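PDB 3SO6: Low density lipoprotein receptor adapter protein 1 from Rattus norvegicus, which serves as a clathrin-associated sorting adaptor for endocytosis of the LDL receptor, its phosphotyrosine-binding (PTB) domain gripping the NPXY internalisation motif of the receptor tail. Local coordinates for residues V16-P19 with E23-A26; Y76-K81 with V86-A91; F104-T107 with V111-A114. All blocks are in the same frame, centred on the assembly; numbering follows the deposited sequence. Where two conformers were deposited one is given.

Contact 1: residues V16-P19 with E23-A26; sequences VERP and ELSA
Arg18 reaches Glu23 through two bent side chains. The arginine sets CG opposite its own carbonyl carbon and folds back at chi3 (-54°), while the glutamate holds CG between its backbone N and carbonyl carbon and bends again at chi2. The two chains then cross at about a right angle, with the guanidinium and carboxylate planes close to parallel, 19° apart. Arg18 NH2 donates to Glu23 OE2 at 2.8 Å in a nearly straight bond of 164°, which is also a salt bridge. The acceptor lies in the guanidinium plane, and the arginine comes to OE2 from its anti side, a little out of the carboxylate plane. A water doubles the link: it accepts from Arg18 NE at 2.9 Å and donates to the same Glu23 OE2 over an unusually short distance that should be read with caution, so NE is linked to that oxygen through the water and NH2 directly.

Leu24 fills the angle under this bridge. Its CD2 sits over one face of the guanidinium, offset toward the rim and 3.7 Å from Arg18 NH2, and its CD1 packs against the aliphatic start of the same chain, 3.7 Å from Arg18 CB. Deeper in, Val16 CB meets Leu24 CD2 at 4.3 Å, a looser apolar touch. Behind it Val16 also lies on Leu99 and Cys101 of strand 99-105 and on Ala28 of helix 22-38, so the leucine links the exposed ion pair to the buried side of the helix.

The chemistry is that of a surface salt bridge with an apolar underside. Charge and water lie outermost, and the flat cation rests on a leucine methyl, which probably limits how freely the guanidinium can swing while the first turn of helix 22-38 is tied to the loop before it.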
loop_
_atom_site.group_PDB
_atom_site.type_symbol
_atom_site.label_atom_id
_atom_site.label_comp_id
_atom_site.label_asym_id
_atom_site.label_seq_id
_atom_site.Cartn_x
_atom_site.Cartn_y
_atom_site.Cartn_z
ATOM N N VAL A 16 3.537 11.934 4.511
ATOM C CA VAL A 16 4.703 11.617 5.321
ATOM C C VAL A 16 5.888 12.389 4.749
ATOM O O VAL A 16 5.897 12.740 3.554
ATOM C CB VAL A 16 4.997 10.090 5.346
ATOM C CG1 VAL A 16 3.851 9.359 6.116
ATOM C CG2 VAL A 16 5.183 9.503 3.943
ATOM N N GLU A 17 6.912 12.573 5.562
ATOM C CA GLU A 17 7.986 13.439 5.055
ATOM C C GLU A 17 9.181 12.707 4.445
ATOM O O GLU A 17 10.003 13.376 3.770
ATOM C CB GLU A 17 8.418 14.482 6.110
ATOM C CG GLU A 17 7.270 15.483 6.504
ATOM C CD GLU A 17 6.642 16.224 5.293
ATOM O OE1 GLU A 17 7.367 16.967 4.597
ATOM O OE2 GLU A 17 5.407 16.068 5.053
ATOM N N ARG A 18 9.220 11.377 4.573
ATOM C CA ARG A 18 10.292 10.569 4.009
ATOM C C ARG A 18 9.649 9.305 3.478
ATOM O O ARG A 18 8.520 8.982 3.938
ATOM C CB ARG A 18 11.414 10.263 5.034
ATOM C CG ARG A 18 12.030 11.493 5.590
ATOM C CD ARG A 18 13.103 11.236 6.640
ATOM N NE ARG A 18 12.641 10.399 7.718
ATOM C CZ ARG A 18 11.924 10.812 8.748
ATOM N NH1 ARG A 18 11.625 12.119 8.903
ATOM N NH2 ARG A 18 11.598 9.936 9.717
ATOM N N PRO A 19 10.326 8.601 2.535
ATOM C CA PRO A 19 9.607 7.462 1.906
ATOM C C PRO A 19 9.612 6.122 2.683
ATOM O O PRO A 19 8.801 5.225 2.394
ATOM C CB PRO A 19 10.348 7.312 0.584
ATOM C CG PRO A 19 11.759 7.932 0.854
ATOM C CD PRO A 19 11.503 9.052 1.766
ATOM N N GLU A 23 9.204 4.152 11.553
ATOM C CA GLU A 23 8.848 5.288 12.407
ATOM C C GLU A 23 7.804 6.180 11.722
ATOM O O GLU A 23 6.895 6.772 12.368
ATOM C CB GLU A 23 10.092 6.067 12.833
ATOM C CG GLU A 23 10.720 7.013 11.827
ATOM C CD GLU A 23 11.432 6.402 10.622
ATOM O OE1 GLU A 23 11.394 5.183 10.363
ATOM O OE2 GLU A 23 12.066 7.160 9.878
ATOM N N LEU A 24 7.919 6.257 10.414
ATOM C CA LEU A 24 7.043 7.064 9.602
ATOM C C LEU A 24 5.699 6.404 9.491
ATOM O O LEU A 24 4.652 7.066 9.641
ATOM C CB LEU A 24 7.625 7.241 8.138
ATOM C CG LEU A 24 8.872 8.073 8.041
ATOM C CD1 LEU A 24 9.911 7.521 7.041
ATOM C CD2 LEU A 24 8.515 9.518 7.781
ATOM N N SER A 25 5.710 5.115 9.130
ATOM C CA SER A 25 4.442 4.436 8.909
ATOM C C SER A 25 3.656 4.297 10.202
ATOM O O SER A 25 2.430 4.384 10.165
ATOM C CB SER A 25 4.634 3.087 8.216
ATOM O OG SER A 25 5.385 2.184 8.970
ATOM N N ALA A 26 4.349 4.002 11.303
ATOM C CA ALA A 26 3.629 3.848 12.568
ATOM C C ALA A 26 2.884 5.125 12.895
ATOM O O ALA A 26 1.735 5.085 13.317
ATOM C CB ALA A 26 4.561 3.454 13.704
HETATM O O HOH W 1 13.032 7.479 7.644
#

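Contact 2: residues Y76-K81 with V86-A91; sequences YCTADK and VFAYIA
The Phe87 ring meets Cys77 and the carbonyl of Thr78 obliquely: CE1 lies 3.8 Å from Cys77 CB, and CD1 lies 3.5 Å from Thr78 O. With CG anti to the backbone N (chi1 162°), the ring leans across toward strand 74-79. The other ring in contact, that of Tyr76, takes Ile90 CD1 at an oblique angle as well, 4.1 Å from its CD2.

These contacts fall on opposite sides of an antiparallel hairpin. Cys77, Ala79, Phe87 and Tyr89 share one face, where Cys77 CB and Tyr89 CB stand 4.2 Å apart. Tyr76, Thr78, Ala88 and Ile90 share the other, and there Thr78 CG2 rests 3.8 Å from Ala88 CB. Thr78 and Ala88 form a hydrogen-bonded pair: Thr78 N gives to Ala88 O at 2.8 Å, and Ala88 N returns a bond to Thr78 O. Ile90 N to Tyr76 O and Asp80 N to Val86 O extend the ladder at its two ends. Thr78 OG1, held anti to its own N, turns to a polar side chain of the bound peptide, and Asp80 OD2 accepts a hydrogen bond from His83 N in the connecting turn.

An alanine at Phe87 would remove the ring from beside Cys77 and is likely to open a gap under Val115 and Thr116.

Strand 86-92 has strand 99-105 on its far side. Strand 74-79 instead pairs antiparallel with the receptor peptide, so the sheet runs on into the ligand, as PTB domains bind their targets. Helix 109-131 covers the Cys77, Ala79 and Phe87 face through Val119, Thr116 and Val115, while Ser25 of helix 22-38 packs on Tyr76 and Thr78 on the opposite face.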
loop_
_atom_site.group_PDB
_atom_site.type_symbol
_atom_site.label_atom_id
_atom_site.label_comp_id
_atom_site.label_asym_id
_atom_site.label_seq_id
_atom_site.Cartn_x
_atom_site.Cartn_y
_atom_site.Cartn_z
ATOM N N TYR A 76 7.337 1.628 0.298
ATOM C CA TYR A 76 7.361 0.912 1.604
ATOM C C TYR A 76 5.979 0.318 1.839
ATOM O O TYR A 76 4.973 0.942 1.452
ATOM C CB TYR A 76 7.699 1.968 2.689
ATOM C CG TYR A 76 8.094 1.397 4.059
ATOM C CD1 TYR A 76 9.329 0.816 4.289
ATOM C CD2 TYR A 76 7.198 1.483 5.161
ATOM C CE1 TYR A 76 9.667 0.345 5.543
ATOM C CE2 TYR A 76 7.532 0.967 6.395
ATOM C CZ TYR A 76 8.755 0.403 6.587
ATOM O OH TYR A 76 9.058 -0.117 7.823
ATOM N N CYS A 77 5.905 -0.807 2.546
ATOM C CA CYS A 77 4.651 -1.269 3.017
ATOM C C CYS A 77 4.790 -1.900 4.395
ATOM O O CYS A 77 5.887 -2.274 4.790
ATOM C CB CYS A 77 3.949 -2.220 2.052
ATOM S SG CYS A 77 4.747 -3.818 1.860
ATOM N N THR A 78 3.653 -2.020 5.076
ATOM C CA THR A 78 3.654 -2.448 6.482
ATOM C C THR A 78 2.373 -3.161 6.903
ATOM O O THR A 78 1.299 -2.733 6.500
ATOM C CB THR A 78 3.903 -1.208 7.401
ATOM O OG1 THR A 78 3.915 -1.592 8.763
ATOM C CG2 THR A 78 2.796 -0.115 7.257
ATOM N N ALA A 79 2.524 -4.186 7.739
ATOM C CA ALA A 79 1.470 -4.631 8.582
ATOM C C ALA A 79 1.789 -3.942 9.932
ATOM O O ALA A 79 2.820 -4.267 10.566
ATOM C CB ALA A 79 1.478 -6.128 8.695
ATOM N N ASP A 80 0.980 -2.975 10.337
ATOM C CA ASP A 80 1.360 -2.100 11.507
ATOM C C ASP A 80 1.473 -2.884 12.817
ATOM O O ASP A 80 0.737 -3.850 13.043
ATOM C CB ASP A 80 0.291 -0.977 11.610
ATOM C CG ASP A 80 0.719 0.132 12.515
ATOM O OD1 ASP A 80 1.710 0.793 12.205
ATOM O OD2 ASP A 80 0.051 0.362 13.551
ATOM N N LYS A 81 2.431 -2.482 13.667
ATOM C CA LYS A 81 2.576 -3.159 14.977
ATOM C C LYS A 81 1.452 -2.822 15.934
ATOM O O LYS A 81 0.822 -3.723 16.503
ATOM C CB LYS A 81 3.888 -2.722 15.619
ATOM C CG LYS A 81 4.194 -3.433 16.950
ATOM C CD LYS A 81 5.505 -2.889 17.548
ATOM C CE LYS A 81 5.701 -3.443 18.957
ATOM N NZ LYS A 81 6.902 -2.773 19.604
ATOM N N VAL A 86 -4.090 -3.385 10.459
ATOM C CA VAL A 86 -3.925 -2.371 9.349
ATOM C C VAL A 86 -2.743 -2.727 8.462
ATOM O O VAL A 86 -1.658 -3.007 8.976
ATOM C CB VAL A 86 -3.755 -0.946 9.945
ATOM C CG1 VAL A 86 -3.452 0.086 8.864
ATOM C CG2 VAL A 86 -5.018 -0.577 10.786
ATOM N N PHE A 87 -3.045 -2.737 7.172
ATOM C CA PHE A 87 -2.007 -2.755 6.147
ATOM C C PHE A 87 -1.872 -1.323 5.586
ATOM O O PHE A 87 -2.915 -0.663 5.348
ATOM C CB PHE A 87 -2.455 -3.700 5.035
ATOM C CG PHE A 87 -1.662 -3.457 3.755
ATOM C CD1 PHE A 87 -0.316 -3.861 3.647
ATOM C CD2 PHE A 87 -2.242 -2.775 2.672
ATOM C CE1 PHE A 87 0.431 -3.583 2.499
ATOM C CE2 PHE A 87 -1.460 -2.433 1.575
ATOM C CZ PHE A 87 -0.153 -2.849 1.466
ATOM N N ALA A 88 -0.649 -0.869 5.349
ATOM C CA ALA A 88 -0.495 0.450 4.742
ATOM C C ALA A 88 0.668 0.418 3.765
ATOM O O ALA A 88 1.649 -0.374 3.895
ATOM C CB ALA A 88 -0.317 1.568 5.813
ATOM N N TYR A 89 0.615 1.325 2.815
ATOM C CA TYR A 89 1.797 1.586 1.951
ATOM C C TYR A 89 2.132 3.025 1.891
ATOM O O TYR A 89 1.249 3.878 2.200
ATOM C CB TYR A 89 1.624 0.950 0.555
ATOM C CG TYR A 89 0.564 1.587 -0.310
ATOM C CD1 TYR A 89 0.860 2.762 -1.016
ATOM C CD2 TYR A 89 -0.746 1.103 -0.350
ATOM C CE1 TYR A 89 -0.078 3.405 -1.767
ATOM C CE2 TYR A 89 -1.754 1.749 -1.172
ATOM C CZ TYR A 89 -1.367 2.901 -1.860
ATOM O OH TYR A 89 -2.324 3.553 -2.614
ATOM N N ILE A 90 3.366 3.355 1.533
ATOM C CA ILE A 90 3.743 4.760 1.272
ATOM C C ILE A 90 4.006 4.807 -0.264
ATOM O O ILE A 90 4.762 3.939 -0.787
ATOM C CB ILE A 90 4.962 5.190 2.070
ATOM C CG1 ILE A 90 4.641 5.098 3.584
ATOM C CG2 ILE A 90 5.365 6.597 1.728
ATOM C CD1 ILE A 90 5.828 5.343 4.525
ATOM N N ALA A 91 3.501 5.850 -0.947
ATOM C CA ALA A 91 3.836 6.019 -2.330
ATOM C C ALA A 91 3.926 7.476 -2.648
ATOM O O ALA A 91 3.148 8.286 -2.121
ATOM C CB ALA A 91 2.753 5.393 -3.205
#

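Contact 3: residues F104-T107 with V111-A114; sequences FLCT and VAQA
Cys106 joins the end of strand 99-105 to helix 109-131. Its CB touches Val111 CG1 at 3.7 Å, and its SG continues past to the helix backbone, 3.7 Å from Ala112 CA and 3.9 Å from Ala112 CB. The sulfur gets there because SG stands opposite the carbonyl carbon (chi1 -55°), beside its own backbone N. Val111 contributes both of its branches. While CG1 takes the cysteine, CG2 goes to Thr107 OG1 at 3.7 Å, the two side chains crossing at a slant on the exposed side. No hydrogen bond joins these residues, so the fit rests on van der Waals contact of the cysteine CB and SG and the Thr107 hydroxyl with Val111 and Ala112.

In the next shell, Cys106 is set by backbone bonding with Lys85 and by Leu8 of strand 4-16, which packs on its side chain. One residue earlier, Leu105 pairs with Lys9 through the backbone, and Phe104 turns its ring to Tyr10. On the helix, Ala112 O accepts from Thr116 OG1, one turn on, and Gln113 lies against an apolar side chain of the bound peptide.

The contact marks the passage from the last strand, 99-105, into helix 109-131. This long C-terminal helix packing against the strands is characteristic of the PTB domain, a member of the PH-like superfold.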
loop_
_atom_site.group_PDB
_atom_site.type_symbol
_atom_site.label_atom_id
_atom_site.label_comp_id
_atom_site.label_asym_id
_atom_site.label_seq_id
_atom_site.Cartn_x
_atom_site.Cartn_y
_atom_site.Cartn_z
ATOM N N PHE A 104 -5.338 0.648 5.181
ATOM C CA PHE A 104 -6.486 -0.178 4.949
ATOM C C PHE A 104 -6.712 -1.067 6.151
ATOM O O PHE A 104 -5.772 -1.657 6.729
ATOM C CB PHE A 104 -6.239 -1.082 3.708
ATOM C CG PHE A 104 -5.915 -0.272 2.479
ATOM C CD1 PHE A 104 -4.635 0.238 2.271
ATOM C CD2 PHE A 104 -6.961 0.047 1.535
ATOM C CE1 PHE A 104 -4.394 1.052 1.131
ATOM C CE2 PHE A 104 -6.686 0.849 0.421
ATOM C CZ PHE A 104 -5.405 1.358 0.265
ATOM N N LEU A 105 -7.977 -1.207 6.535
ATOM C CA LEU A 105 -8.353 -2.034 7.666
ATOM C C LEU A 105 -8.752 -3.435 7.129
ATOM O O LEU A 105 -9.566 -3.554 6.173
ATOM C CB LEU A 105 -9.568 -1.434 8.346
ATOM C CG LEU A 105 -10.034 -2.227 9.562
ATOM C CD1 LEU A 105 -9.088 -2.134 10.765
ATOM C CD2 LEU A 105 -11.367 -1.609 10.061
ATOM N N CYS A 106 -8.117 -4.454 7.716
ATOM C CA CYS A 106 -8.368 -5.847 7.373
ATOM C C CYS A 106 -9.255 -6.402 8.483
ATOM O O CYS A 106 -9.342 -5.876 9.597
ATOM C CB CYS A 106 -7.050 -6.616 7.277
ATOM S SG CYS A 106 -5.882 -5.824 6.112
ATOM N N THR A 107 -9.835 -7.556 8.235
ATOM C CA THR A 107 -10.597 -8.242 9.307
ATOM C C THR A 107 -9.773 -8.755 10.443
ATOM O O THR A 107 -10.275 -8.833 11.620
ATOM C CB THR A 107 -11.469 -9.400 8.723
ATOM O OG1 THR A 107 -10.601 -10.211 7.911
ATOM C CG2 THR A 107 -12.482 -8.810 7.784
ATOM N N VAL A 111 -4.704 -11.281 7.952
ATOM C CA VAL A 111 -4.903 -10.728 6.651
ATOM C C VAL A 111 -3.948 -9.545 6.417
ATOM O O VAL A 111 -3.392 -9.475 5.340
ATOM C CB VAL A 111 -6.342 -10.304 6.509
ATOM C CG1 VAL A 111 -6.606 -9.663 5.156
ATOM C CG2 VAL A 111 -7.361 -11.525 6.710
ATOM N N ALA A 112 -3.740 -8.655 7.392
ATOM C CA ALA A 112 -2.817 -7.562 7.211
ATOM C C ALA A 112 -1.414 -8.090 6.896
ATOM O O ALA A 112 -0.696 -7.604 5.993
ATOM C CB ALA A 112 -2.832 -6.654 8.460
ATOM N N GLN A 113 -1.034 -9.180 7.544
ATOM C CA GLN A 113 0.255 -9.809 7.280
ATOM C C GLN A 113 0.290 -10.381 5.855
ATOM O O GLN A 113 1.308 -10.262 5.145
ATOM C CB GLN A 113 0.552 -10.915 8.301
ATOM C CG GLN A 113 0.751 -10.372 9.690
ATOM C CD GLN A 113 0.973 -11.430 10.725
ATOM O OE1 GLN A 113 0.687 -12.593 10.527
ATOM N NE2 GLN A 113 1.446 -11.012 11.881
ATOM N N ALA A 114 -0.788 -11.052 5.449
ATOM C CA ALA A 114 -0.814 -11.637 4.090
ATOM C C ALA A 114 -0.695 -10.581 3.032
ATOM O O ALA A 114 -0.038 -10.766 1.991
ATOM C CB ALA A 114 -2.138 -12.467 3.888
#

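Overall arrangement
From the N terminus, contact 1 closes the short turn between strand 4-16 and helix 22-38. Contact 2 then zips the hairpin of strands 74-79 and 86-92, and contact 3 closes the turn from strand 99-105 into helix 109-131. The three follow in series; none nests in or crosses another. Contact 2 is the middle piece: Pro19 O and Ser25 OG of contact 1 pack on Tyr76, while Phe87 O probably bonds to Phe104 N of contact 3, and Ala79 CB meets Ala112 O. Through these touches the hairpin connects the starts of both helices. Contacts 1 and 3 stay apart, their centres about 19 Å from each other.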